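Tubulin-like protein CetZ1 (Haloferax volcanii, PDB 4B46) binds and probably hydrolyses GTP as a tubulin-like cytoskeletal protein that controls cell shape, being essential for the rod-shaped cells needed for efficient swimming. Local coordinates at residues A300-H305 with E338-V343; G227-G232 with V343-G348; L119-K124 with V158-N163; A292-L297 with S324-G329. All coordinates share one frame; numbering follows the deposited sequence.

Contact 1 of 4, residues A300-H305 with E338-V343; sequences AGPPEH and EKVAGV
Val340 spreads its two methyl groups against the other segment, and this is the dense part of the contact. A chi1 of -180° sets CG1 anti to the backbone N and CG2 anti to the carbonyl carbon. CG1 therefore reaches the carbonyl O of Ala300 at 3.7 Å, while CG2 lies 4.0 Å from CB of His305 and also meets CD of Pro302. Beside it the backbones are tightly joined: Ala300 N donates to Ala341 O at 2.8 Å, almost straight at 170°, and Ala341 N returns a bond of the same length to Ala300 O. Gly301 fits here because a CB would come within 3.1 Å of Val340 CG2 and collide with Pro302 CD. Ala300 and Ala341 form an antiparallel hydrogen-bonded pair between strands 294-301 and 339-347, neighbours in the sheet of the CetZ C-terminal domain. Their methyl groups lie on one face, where Ala300 touches Val196 of helix 179-198; Val340 instead packs on Leu274 of helix 265-280. Past Gly301 and Val340, whose CA atoms are still 4.5 Å apart, the chains part; the CA atoms of Pro302 and Glu338 are 7.2 Å apart. Pro302 stays in touch through CD, 3.6 Å from Lys339 O. His305 makes its cross-segment contact through CB, whereas its ring has Pro302 CG in plane at its edge. On the solvent side, Lys339 turns away, extended, its side chain no closer than 6.1 Å to segment 300-305, and the exposed Glu338 is poorly ordered.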
loop_
_atom_site.group_PDB
_atom_site.type_symbol
_atom_site.label_atom_id
_atom_site.label_comp_id
_atom_site.label_asym_id
_atom_site.label_seq_id
_atom_site.Cartn_x
_atom_site.Cartn_y
_atom_site.Cartn_z
ATOM N N ALA A 300 15.824 -6.802 5.794
ATOM C CA ALA A 300 15.325 -7.121 7.125
ATOM C C ALA A 300 15.721 -8.535 7.499
ATOM O O ALA A 300 15.570 -9.461 6.706
ATOM C CB ALA A 300 13.813 -6.962 7.177
ATOM N N GLY A 301 16.231 -8.702 8.712
ATOM C CA GLY A 301 16.641 -10.010 9.173
ATOM C C GLY A 301 17.470 -9.926 10.434
ATOM O O GLY A 301 17.689 -8.838 10.973
ATOM N N PRO A 302 17.932 -11.085 10.917
ATOM C CA PRO A 302 18.778 -11.126 12.109
ATOM C C PRO A 302 20.102 -10.445 11.815
ATOM O O PRO A 302 20.666 -10.664 10.740
ATOM C CB PRO A 302 18.975 -12.625 12.350
ATOM C CG PRO A 302 18.742 -13.262 11.025
ATOM C CD PRO A 302 17.732 -12.416 10.321
ATOM N N PRO A 303 20.581 -9.616 12.756
ATOM C CA PRO A 303 21.800 -8.816 12.607
ATOM C C PRO A 303 22.977 -9.618 12.059
ATOM O O PRO A 303 23.726 -9.105 11.226
ATOM C CB PRO A 303 22.089 -8.340 14.040
ATOM C CG PRO A 303 21.171 -9.145 14.929
ATOM C CD PRO A 303 19.985 -9.449 14.090
ATOM N N GLU A 304 23.123 -10.865 12.495
ATOM C CA GLU A 304 24.291 -11.657 12.113
ATOM C C GLU A 304 24.310 -12.017 10.624
ATOM O O GLU A 304 25.358 -12.375 10.085
ATOM C CB GLU A 304 24.421 -12.913 12.986
ATOM C CG GLU A 304 23.295 -13.930 12.829
ATOM C CD GLU A 304 22.100 -13.650 13.734
ATOM O OE1 GLU A 304 22.000 -12.531 14.287
ATOM O OE2 GLU A 304 21.258 -14.562 13.891
ATOM N N HIS A 305 23.158 -11.914 9.963
ATOM C CA HIS A 305 23.082 -12.147 8.522
ATOM C C HIS A 305 22.879 -10.857 7.731
ATOM O O HIS A 305 22.356 -10.880 6.621
ATOM C CB HIS A 305 21.968 -13.143 8.192
ATOM C CG HIS A 305 22.202 -14.513 8.749
ATOM N ND1 HIS A 305 21.526 -14.994 9.850
ATOM C CD2 HIS A 305 23.041 -15.502 8.363
ATOM C CE1 HIS A 305 21.936 -16.221 10.116
ATOM N NE2 HIS A 305 22.855 -16.553 9.228
ATOM N N GLU A 338 14.169 -15.772 11.336
ATOM C CA GLU A 338 14.699 -16.931 10.626
ATOM C C GLU A 338 14.661 -16.719 9.113
ATOM O O GLU A 338 15.018 -17.607 8.340
ATOM C CB GLU A 338 13.941 -18.197 11.034
ATOM C CG GLU A 338 14.118 -18.559 12.509
ATOM C CD GLU A 338 13.027 -19.478 13.029
ATOM O OE1 GLU A 338 12.148 -19.872 12.233
ATOM O OE2 GLU A 338 13.045 -19.801 14.236
ATOM N N LYS A 339 14.234 -15.527 8.706
ATOM C CA LYS A 339 14.223 -15.140 7.301
ATOM C C LYS A 339 15.017 -13.861 7.083
ATOM O O LYS A 339 15.088 -13.005 7.966
ATOM C CB LYS A 339 12.793 -14.892 6.819
ATOM C CG LYS A 339 11.977 -16.129 6.532
ATOM C CD LYS A 339 10.626 -15.719 5.975
ATOM C CE LYS A 339 9.735 -16.917 5.690
ATOM N NZ LYS A 339 8.411 -16.482 5.147
ATOM N N VAL A 340 15.614 -13.736 5.903
ATOM C CA VAL A 340 16.121 -12.452 5.452
ATOM C C VAL A 340 15.269 -12.001 4.271
ATOM O O VAL A 340 15.024 -12.770 3.340
ATOM C CB VAL A 340 17.608 -12.510 5.051
ATOM C CG1 VAL A 340 18.084 -11.136 4.596
ATOM C CG2 VAL A 340 18.458 -12.997 6.217
ATOM N N ALA A 341 14.791 -10.766 4.321
ATOM C CA ALA A 341 13.965 -10.240 3.243
ATOM C C ALA A 341 14.555 -8.944 2.707
ATOM O O ALA A 341 15.032 -8.104 3.476
ATOM C CB ALA A 341 12.544 -10.014 3.730
ATOM N N GLY A 342 14.534 -8.796 1.387
ATOM C CA GLY A 342 14.950 -7.560 0.751
ATOM C C GLY A 342 13.770 -6.902 0.065
ATOM O O GLY A 342 13.041 -7.556 -0.686
ATOM N N VAL A 343 13.569 -5.614 0.332
ATOM C CA VAL A 343 12.501 -4.863 -0.307
ATOM C C VAL A 343 13.093 -3.685 -1.048
ATOM O O VAL A 343 13.973 -3.000 -0.543
ATOM C CB VAL A 343 11.457 -4.368 0.731
ATOM C CG1 VAL A 343 10.853 -3.024 0.324
ATOM C CG2 VAL A 343 10.363 -5.411 0.922
#

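Contact 2 of 4, residues G227-G232 with V343-G348; sequences GVSTVG and VILLSG
Thr230 holds OG1 anti to its own N (chi1 -174°), which pushes CG2 between N and the carbonyl carbon and brings that methyl to 3.9 Å from Leu346 CB; the two side chains run alongside each other, pointing the same way. Leu345, with chi1 165°, turns CD1 toward strand 228-237, 4.0 Å from Val231 CG2, and the same methyl also meets Ser229 CB. These residues belong to an antiparallel ladder that joins strand 228-237 to strand 339-347 in the long mixed sheet of this tubulin-like protein. Thr230 and Leu346 form one hydrogen-bonded pair, Thr230 N giving to Leu346 O at 2.9 Å. Gly232 and Ile344 form the next, with Gly232 N to Ile344 O at 2.8 Å. Between and beyond them, Val231 faces Leu345 and Ser229 faces Ser347 as non-hydrogen-bonded pairs. At one end Val231 CG1 meets Val343 CG1 at 4.0 Å, the side chains crossing at a slant. Two buried hydroxyls have partners beyond the ladder: Thr230 OG1 bonds to Leu285 O, and Ser229 OG to Asn163 OD1. Helices 179-198 and 216-223 cover the face of Val231 and Leu345. The bond at the far end, Gly348 N to Val228 O at 2.9 Å, is the most bent of the five between the strands, 136° at the hydrogen.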
loop_
_atom_site.group_PDB
_atom_site.type_symbol
_atom_site.label_atom_id
_atom_site.label_comp_id
_atom_site.label_asym_id
_atom_site.label_seq_id
_atom_site.Cartn_x
_atom_site.Cartn_y
_atom_site.Cartn_z
ATOM N N GLY A 227 3.534 11.001 -7.063
ATOM C CA GLY A 227 3.234 10.101 -8.160
ATOM C C GLY A 227 2.945 8.701 -7.669
ATOM O O GLY A 227 2.357 8.521 -6.611
ATOM N N VAL A 228 3.388 7.709 -8.434
ATOM C CA VAL A 228 3.078 6.310 -8.172
ATOM C C VAL A 228 4.318 5.558 -7.702
ATOM O O VAL A 228 5.407 5.765 -8.238
ATOM C CB VAL A 228 2.549 5.646 -9.466
ATOM C CG1 VAL A 228 2.387 4.152 -9.284
ATOM C CG2 VAL A 228 1.231 6.280 -9.888
ATOM N N SER A 229 4.161 4.684 -6.710
ATOM C CA SER A 229 5.263 3.826 -6.280
ATOM C C SER A 229 4.948 2.347 -6.421
ATOM O O SER A 229 3.791 1.940 -6.391
ATOM C CB SER A 229 5.673 4.118 -4.839
ATOM O OG SER A 229 6.098 5.455 -4.716
ATOM N N THR A 230 6.000 1.550 -6.560
ATOM C CA THR A 230 5.873 0.102 -6.687
ATOM C C THR A 230 6.905 -0.548 -5.770
ATOM O O THR A 230 7.942 0.052 -5.458
ATOM C CB THR A 230 6.058 -0.356 -8.162
ATOM O OG1 THR A 230 5.789 -1.766 -8.291
ATOM C CG2 THR A 230 7.480 -0.054 -8.676
ATOM N N VAL A 231 6.626 -1.769 -5.326
ATOM C CA VAL A 231 7.540 -2.454 -4.422
ATOM C C VAL A 231 8.012 -3.810 -4.954
ATOM O O VAL A 231 7.205 -4.630 -5.389
ATOM C CB VAL A 231 6.914 -2.609 -3.009
ATOM C CG1 VAL A 231 7.705 -3.574 -2.158
ATOM C CG2 VAL A 231 6.830 -1.243 -2.325
ATOM N N GLY A 232 9.330 -4.031 -4.921
ATOM C CA GLY A 232 9.898 -5.332 -5.239
ATOM C C GLY A 232 10.259 -6.050 -3.960
ATOM O O GLY A 232 10.499 -5.402 -2.940
ATOM N N VAL A 343 13.569 -5.614 0.332
ATOM C CA VAL A 343 12.501 -4.863 -0.307
ATOM C C VAL A 343 13.093 -3.685 -1.048
ATOM O O VAL A 343 13.973 -3.000 -0.543
ATOM C CB VAL A 343 11.457 -4.368 0.731
ATOM C CG1 VAL A 343 10.853 -3.024 0.324
ATOM C CG2 VAL A 343 10.363 -5.411 0.922
ATOM N N ILE A 344 12.616 -3.448 -2.258
ATOM C CA ILE A 344 12.999 -2.250 -2.976
ATOM C C ILE A 344 11.756 -1.414 -3.219
ATOM O O ILE A 344 10.787 -1.887 -3.804
ATOM C CB ILE A 344 13.674 -2.586 -4.316
ATOM C CG1 ILE A 344 14.905 -3.484 -4.070
ATOM C CG2 ILE A 344 14.076 -1.306 -5.033
ATOM C CD1 ILE A 344 15.587 -3.964 -5.338
ATOM N N LEU A 345 11.784 -0.177 -2.743
ATOM C CA LEU A 345 10.706 0.761 -2.980
ATOM C C LEU A 345 11.168 1.663 -4.102
ATOM O O LEU A 345 12.252 2.249 -4.025
ATOM C CB LEU A 345 10.427 1.584 -1.713
ATOM C CG LEU A 345 9.575 2.845 -1.865
ATOM C CD1 LEU A 345 8.155 2.520 -2.361
ATOM C CD2 LEU A 345 9.530 3.644 -0.547
ATOM N N LEU A 346 10.372 1.728 -5.164
ATOM C CA LEU A 346 10.661 2.590 -6.295
ATOM C C LEU A 346 9.549 3.618 -6.385
ATOM O O LEU A 346 8.387 3.268 -6.576
ATOM C CB LEU A 346 10.747 1.782 -7.595
ATOM C CG LEU A 346 11.839 0.713 -7.638
ATOM C CD1 LEU A 346 11.716 -0.133 -8.899
ATOM C CD2 LEU A 346 13.224 1.349 -7.568
ATOM N N SER A 347 9.905 4.888 -6.218
ATOM C CA SER A 347 8.913 5.943 -6.199
ATOM C C SER A 347 9.044 6.781 -7.451
ATOM O O SER A 347 10.145 7.019 -7.917
ATOM C CB SER A 347 9.068 6.796 -4.936
ATOM O OG SER A 347 8.433 8.060 -5.082
ATOM N N GLY A 348 7.914 7.208 -8.008
ATOM C CA GLY A 348 7.945 8.068 -9.175
ATOM C C GLY A 348 8.186 7.293 -10.459
ATOM O O GLY A 348 8.871 7.769 -11.371
#

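Contact 3 of 4, residues L119-K124 with V158-N163; sequences LAKHLK and VREVDN
Lys124 leans from its helix toward Glu160 and Asp162, its CB pointing at the other segment. CG passes 4.0 Å from Glu160 O, and CD comes closer to the same oxygen, at 3.2 Å. Bends at chi3 (62°) and chi4 (59°) then turn the chain toward Asp162, so that CE lies 3.5 Å from Asp162 OD1 and NZ ends on that oxygen in a salt bridge of 2.8 Å. The ammonium arrives on the syn side, 20° out of the carboxylate plane. Asp162 OD2 takes the backbone N of Val131, which helps fix how the carboxylate is turned. An alanine in place of Asp162 is likely to leave the Lys124 ammonium without its acidic partner and the Val131 amide without this acceptor. Earlier in both segments, Glu160 OE1 rests on the aliphatic part of Lys121, 3.4 Å from CG; their charged atoms are not in contact. Ala120 CB closes the buried side, 3.6 Å from Val161 CG1. In the GTPase domain this contact joins helix 111-126 to the turn linking helix 144-160 with strand 163-168, the return of a beta-alpha-beta crossover that starts at strand 131-137, whose Val131 touches Lys124.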
loop_
_atom_site.group_PDB
_atom_site.type_symbol
_atom_site.label_atom_id
_atom_site.label_comp_id
_atom_site.label_asym_id
_atom_site.label_seq_id
_atom_site.Cartn_x
_atom_site.Cartn_y
_atom_site.Cartn_z
ATOM N N LEU A 119 -11.299 11.008 1.395
ATOM C CA LEU A 119 -10.651 10.990 2.701
ATOM C C LEU A 119 -9.235 11.559 2.628
ATOM O O LEU A 119 -8.839 12.344 3.505
ATOM C CB LEU A 119 -10.608 9.578 3.293
ATOM C CG LEU A 119 -9.857 9.477 4.633
ATOM C CD1 LEU A 119 -10.451 10.392 5.714
ATOM C CD2 LEU A 119 -9.792 8.030 5.116
ATOM N N ALA A 120 -8.476 11.168 1.599
ATOM C CA ALA A 120 -7.086 11.627 1.483
ATOM C C ALA A 120 -7.020 13.148 1.443
ATOM O O ALA A 120 -6.196 13.760 2.116
ATOM C CB ALA A 120 -6.393 11.017 0.256
ATOM N N LYS A 121 -7.909 13.750 0.656
ATOM C CA LYS A 121 -8.000 15.199 0.550
ATOM C C LYS A 121 -8.353 15.835 1.902
ATOM O O LYS A 121 -7.757 16.835 2.306
ATOM C CB LYS A 121 -9.039 15.581 -0.510
ATOM C CG LYS A 121 -9.026 17.056 -0.861
ATOM C CD LYS A 121 -10.090 17.405 -1.889
ATOM C CE LYS A 121 -10.082 18.899 -2.182
ATOM N NZ LYS A 121 -11.238 19.324 -3.017
ATOM N N HIS A 122 -9.320 15.240 2.594
ATOM C CA HIS A 122 -9.745 15.715 3.912
ATOM C C HIS A 122 -8.577 15.677 4.901
ATOM O O HIS A 122 -8.356 16.629 5.661
ATOM C CB HIS A 122 -10.910 14.851 4.410
ATOM C CG HIS A 122 -11.206 15.000 5.871
ATOM N ND1 HIS A 122 -12.045 15.974 6.368
ATOM C CD2 HIS A 122 -10.793 14.278 6.939
ATOM C CE1 HIS A 122 -12.124 15.857 7.683
ATOM N NE2 HIS A 122 -11.370 14.840 8.055
ATOM N N LEU A 123 -7.831 14.577 4.887
ATOM C CA LEU A 123 -6.692 14.424 5.791
ATOM C C LEU A 123 -5.579 15.449 5.542
ATOM O O LEU A 123 -5.028 16.021 6.492
ATOM C CB LEU A 123 -6.127 13.013 5.710
ATOM C CG LEU A 123 -7.025 11.910 6.261
ATOM C CD1 LEU A 123 -6.409 10.531 6.006
ATOM C CD2 LEU A 123 -7.252 12.135 7.738
ATOM N N LYS A 124 -5.251 15.687 4.274
ATOM C CA LYS A 124 -4.209 16.664 3.934
ATOM C C LYS A 124 -4.630 18.077 4.311
ATOM O O LYS A 124 -3.794 18.960 4.537
ATOM C CB LYS A 124 -3.862 16.586 2.439
ATOM C CG LYS A 124 -2.936 15.416 2.104
ATOM C CD LYS A 124 -2.370 15.493 0.685
ATOM C CE LYS A 124 -1.518 16.726 0.474
ATOM N NZ LYS A 124 -0.372 16.762 1.421
ATOM N N VAL A 158 -4.475 9.605 -7.006
ATOM C CA VAL A 158 -3.057 9.918 -7.165
ATOM C C VAL A 158 -2.817 11.408 -6.942
ATOM O O VAL A 158 -1.758 11.816 -6.468
ATOM C CB VAL A 158 -2.503 9.440 -8.541
ATOM C CG1 VAL A 158 -2.988 10.338 -9.663
ATOM C CG2 VAL A 158 -0.973 9.381 -8.524
ATOM N N ARG A 159 -3.824 12.216 -7.249
ATOM C CA ARG A 159 -3.715 13.658 -7.100
ATOM C C ARG A 159 -3.944 14.137 -5.667
ATOM O O ARG A 159 -3.580 15.261 -5.326
ATOM C CB ARG A 159 -4.678 14.364 -8.061
ATOM C CG ARG A 159 -4.186 14.396 -9.505
ATOM C CD ARG A 159 -5.329 14.635 -10.480
ATOM N NE ARG A 159 -4.888 14.706 -11.874
ATOM C CZ ARG A 159 -4.571 13.652 -12.628
ATOM N NH1 ARG A 159 -4.622 12.426 -12.126
ATOM N NH2 ARG A 159 -4.190 13.828 -13.887
ATOM N N GLU A 160 -4.536 13.292 -4.826
ATOM C CA GLU A 160 -4.908 13.721 -3.468
ATOM C C GLU A 160 -3.993 13.210 -2.367
ATOM O O GLU A 160 -4.140 13.600 -1.216
ATOM C CB GLU A 160 -6.344 13.298 -3.132
ATOM C CG GLU A 160 -7.412 13.837 -4.086
ATOM C CD GLU A 160 -7.470 15.353 -4.147
ATOM O OE1 GLU A 160 -6.918 16.034 -3.256
ATOM O OE2 GLU A 160 -8.082 15.868 -5.098
ATOM N N VAL A 161 -3.071 12.317 -2.707
ATOM C CA VAL A 161 -2.102 11.826 -1.730
ATOM C C VAL A 161 -0.702 12.373 -2.004
ATOM O O VAL A 161 -0.407 12.831 -3.109
ATOM C CB VAL A 161 -2.031 10.296 -1.731
ATOM C CG1 VAL A 161 -3.334 9.705 -1.196
ATOM C CG2 VAL A 161 -1.730 9.768 -3.140
ATOM N N ASP A 162 0.174 12.304 -1.011
ATOM C CA ASP A 162 1.577 12.670 -1.244
ATOM C C ASP A 162 2.295 11.656 -2.140
ATOM O O ASP A 162 3.251 11.993 -2.831
ATOM C CB ASP A 162 2.305 12.861 0.081
ATOM C CG ASP A 162 1.698 13.989 0.900
ATOM O OD1 ASP A 162 1.638 15.118 0.379
ATOM O OD2 ASP A 162 1.238 13.738 2.030
ATOM N N ASN A 163 1.803 10.421 -2.136
ATOM C CA ASN A 163 2.344 9.362 -2.978
ATOM C C ASN A 163 1.353 8.212 -2.981
ATOM O O ASN A 163 0.747 7.893 -1.960
ATOM C CB ASN A 163 3.709 8.875 -2.462
ATOM C CG ASN A 163 4.488 8.078 -3.512
ATOM O OD1 ASN A 163 4.080 6.978 -3.924
ATOM N ND2 ASN A 163 5.619 8.635 -3.947
#

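Contact 4 of 4, residues A292-L297 with S324-G329; sequences AERALL and SMEVRG
Glu326 OE1 is gripped by two arginines, Arg294 NE and Arg328 NH1, each at 2.9 Å and from opposite faces of the carboxylate plane. Arg294 comes from well above it, 59° out, yet the oxygen lies almost exactly in the guanidinium plane, at its edge. Arg328 NH1 uses the anti side. Arg294 runs alongside both Glu326 and Arg328 on one face of the sheet; each of the three is extended, with CG anti to the carbonyl carbon (chi1 near -63°), so they start out in the same direction. Arg294 is also bridged by NH1 to Glu293 OE2 at 3.1 Å, and water 1 probably links its NH2 to Glu326 OE2; Met325 SD sits over one face of the guanidinium. A leucine in place of Arg294 would probably leave Glu293 without this cationic partner and Glu326 OE1 with Arg328 alone of the two. Water 2 ties Arg328 NH1 to Ala295 O. That carbonyl also accepts Arg328 N at 2.9 Å, and Leu297 N donates to Arg328 O, in the register of parallel strands. Strands 294-301 and 326-333 are the two arms of a beta-alpha-beta crossover through helix 308-322, whose Ile318 packs on Ala295 and Leu297. Glu293 and Arg294 both face Ser347, a classic beta bulge at the start of the strand. Leu296 CD1 lies 3.7 Å from Arg328 CB, the chains meeting at about a right angle. Two guanidinium groups share one carboxylate oxygen, which would probably favour the ionised glutamate, and this charged network adds to the backbone ladder.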
loop_
_atom_site.group_PDB
_atom_site.type_symbol
_atom_site.label_atom_id
_atom_site.label_comp_id
_atom_site.label_asym_id
_atom_site.label_seq_id
_atom_site.Cartn_x
_atom_site.Cartn_y
_atom_site.Cartn_z
ATOM N N ALA A 292 12.758 5.277 -12.607
ATOM C CA ALA A 292 12.186 5.582 -11.296
ATOM C C ALA A 292 12.901 6.804 -10.734
ATOM O O ALA A 292 14.088 7.005 -10.981
ATOM C CB ALA A 292 12.326 4.404 -10.351
ATOM N N GLU A 293 12.175 7.631 -9.996
ATOM C CA GLU A 293 12.743 8.881 -9.498
ATOM C C GLU A 293 13.693 8.641 -8.323
ATOM O O GLU A 293 14.788 9.195 -8.270
ATOM C CB GLU A 293 11.610 9.829 -9.089
ATOM C CG GLU A 293 12.052 11.241 -8.752
ATOM C CD GLU A 293 10.876 12.154 -8.441
ATOM O OE1 GLU A 293 9.719 11.762 -8.719
ATOM O OE2 GLU A 293 11.114 13.264 -7.919
ATOM N N ARG A 294 13.265 7.819 -7.373
ATOM C CA ARG A 294 14.060 7.555 -6.182
ATOM C C ARG A 294 13.848 6.107 -5.796
ATOM O O ARG A 294 12.783 5.556 -6.047
ATOM C CB ARG A 294 13.620 8.456 -5.023
ATOM C CG ARG A 294 13.813 9.938 -5.262
ATOM C CD ARG A 294 13.436 10.723 -4.002
ATOM N NE ARG A 294 13.923 12.099 -4.058
ATOM C CZ ARG A 294 13.211 13.126 -4.510
ATOM N NH1 ARG A 294 11.969 12.938 -4.943
ATOM N NH2 ARG A 294 13.739 14.342 -4.524
ATOM N N ALA A 295 14.867 5.493 -5.199
ATOM C CA ALA A 295 14.794 4.098 -4.786
ATOM C C ALA A 295 15.254 3.967 -3.342
ATOM O O ALA A 295 16.129 4.705 -2.888
ATOM C CB ALA A 295 15.662 3.219 -5.696
ATOM N N LEU A 296 14.661 3.024 -2.625
ATOM C CA LEU A 296 15.074 2.725 -1.269
ATOM C C LEU A 296 15.173 1.226 -1.133
ATOM O O LEU A 296 14.224 0.507 -1.432
ATOM C CB LEU A 296 14.054 3.254 -0.263
ATOM C CG LEU A 296 14.238 2.804 1.187
ATOM C CD1 LEU A 296 15.542 3.347 1.817
ATOM C CD2 LEU A 296 13.032 3.220 2.046
ATOM N N LEU A 297 16.332 0.764 -0.684
ATOM C CA LEU A 297 16.569 -0.644 -0.436
ATOM C C LEU A 297 16.433 -0.909 1.052
ATOM O O LEU A 297 16.995 -0.186 1.876
ATOM C CB LEU A 297 17.981 -1.030 -0.907
ATOM C CG LEU A 297 18.458 -2.429 -0.538
ATOM C CD1 LEU A 297 17.531 -3.481 -1.136
ATOM C CD2 LEU A 297 19.907 -2.644 -1.012
ATOM N N SER A 324 18.107 5.887 -11.086
ATOM C CA SER A 324 17.431 6.754 -10.107
ATOM C C SER A 324 18.281 7.934 -9.662
ATOM O O SER A 324 19.505 7.834 -9.534
ATOM C CB SER A 324 16.971 5.972 -8.869
ATOM O OG SER A 324 15.952 5.042 -9.195
ATOM N N MET A 325 17.603 9.048 -9.414
ATOM C CA MET A 325 18.234 10.266 -8.929
ATOM C C MET A 325 18.965 10.016 -7.606
ATOM O O MET A 325 20.075 10.505 -7.390
ATOM C CB MET A 325 17.159 11.332 -8.745
ATOM C CG MET A 325 17.645 12.757 -8.583
ATOM S SD MET A 325 16.276 13.778 -7.982
ATOM C CE MET A 325 16.901 15.429 -8.279
ATOM N N GLU A 326 18.334 9.246 -6.727
ATOM C CA GLU A 326 18.866 8.984 -5.393
ATOM C C GLU A 326 18.598 7.531 -5.042
ATOM O O GLU A 326 17.536 7.005 -5.357
ATOM C CB GLU A 326 18.176 9.904 -4.370
ATOM C CG GLU A 326 18.453 11.373 -4.614
ATOM C CD GLU A 326 17.523 12.305 -3.856
ATOM O OE1 GLU A 326 16.660 11.822 -3.088
ATOM O OE2 GLU A 326 17.660 13.533 -4.045
ATOM N N VAL A 327 19.566 6.858 -4.433
ATOM C CA VAL A 327 19.333 5.493 -3.984
ATOM C C VAL A 327 19.742 5.359 -2.532
ATOM O O VAL A 327 20.930 5.427 -2.204
ATOM C CB VAL A 327 20.092 4.435 -4.819
ATOM C CG1 VAL A 327 19.795 3.032 -4.272
ATOM C CG2 VAL A 327 19.713 4.523 -6.303
ATOM N N ARG A 328 18.750 5.183 -1.668
ATOM C CA ARG A 328 18.999 5.043 -0.250
ATOM C C ARG A 328 18.968 3.563 0.078
ATOM O O ARG A 328 18.369 2.773 -0.648
ATOM C CB ARG A 328 17.944 5.800 0.566
ATOM C CG ARG A 328 17.932 7.311 0.352
ATOM C CD ARG A 328 16.664 7.942 0.960
ATOM N NE ARG A 328 16.790 9.390 1.117
ATOM C CZ ARG A 328 16.569 10.264 0.142
ATOM N NH1 ARG A 328 16.208 9.845 -1.064
ATOM N NH2 ARG A 328 16.715 11.562 0.367
ATOM N N GLY A 329 19.624 3.183 1.167
ATOM C CA GLY A 329 19.630 1.798 1.579
ATOM C C GLY A 329 19.975 1.638 3.041
ATOM O O GLY A 329 20.819 2.360 3.569
HETATM O O HOH W 1 16.081 15.102 -2.963
HETATM O O HOH W 2 15.366 7.157 -2.010
#

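Contacts 1, 2 and 4 lie in one mixed sheet, in the order strand 228-237, 339-347, 294-301, 326-333. Contacts 1 and 2 share Val343 at successive parts of strand 339-347, with centres about 20 Å apart; the centres of contacts 2 and 4 are about 9 Å apart, joined by backbone bonds between strands 294-301 and 339-347. Along the chain contact 3 closes first; contact 2 then spans contacts 1 and 4, which cross each other. Contact 3 belongs to the GTPase domain, its centre about 33 Å from that of contact 1, but its Asn163 bonds to Ser229 of contact 2. Backbone bonds of Ser229 with Leu164 and Val166 join strand 228-237 to strand 163-168, so the two domains meet edge to edge in the sheet.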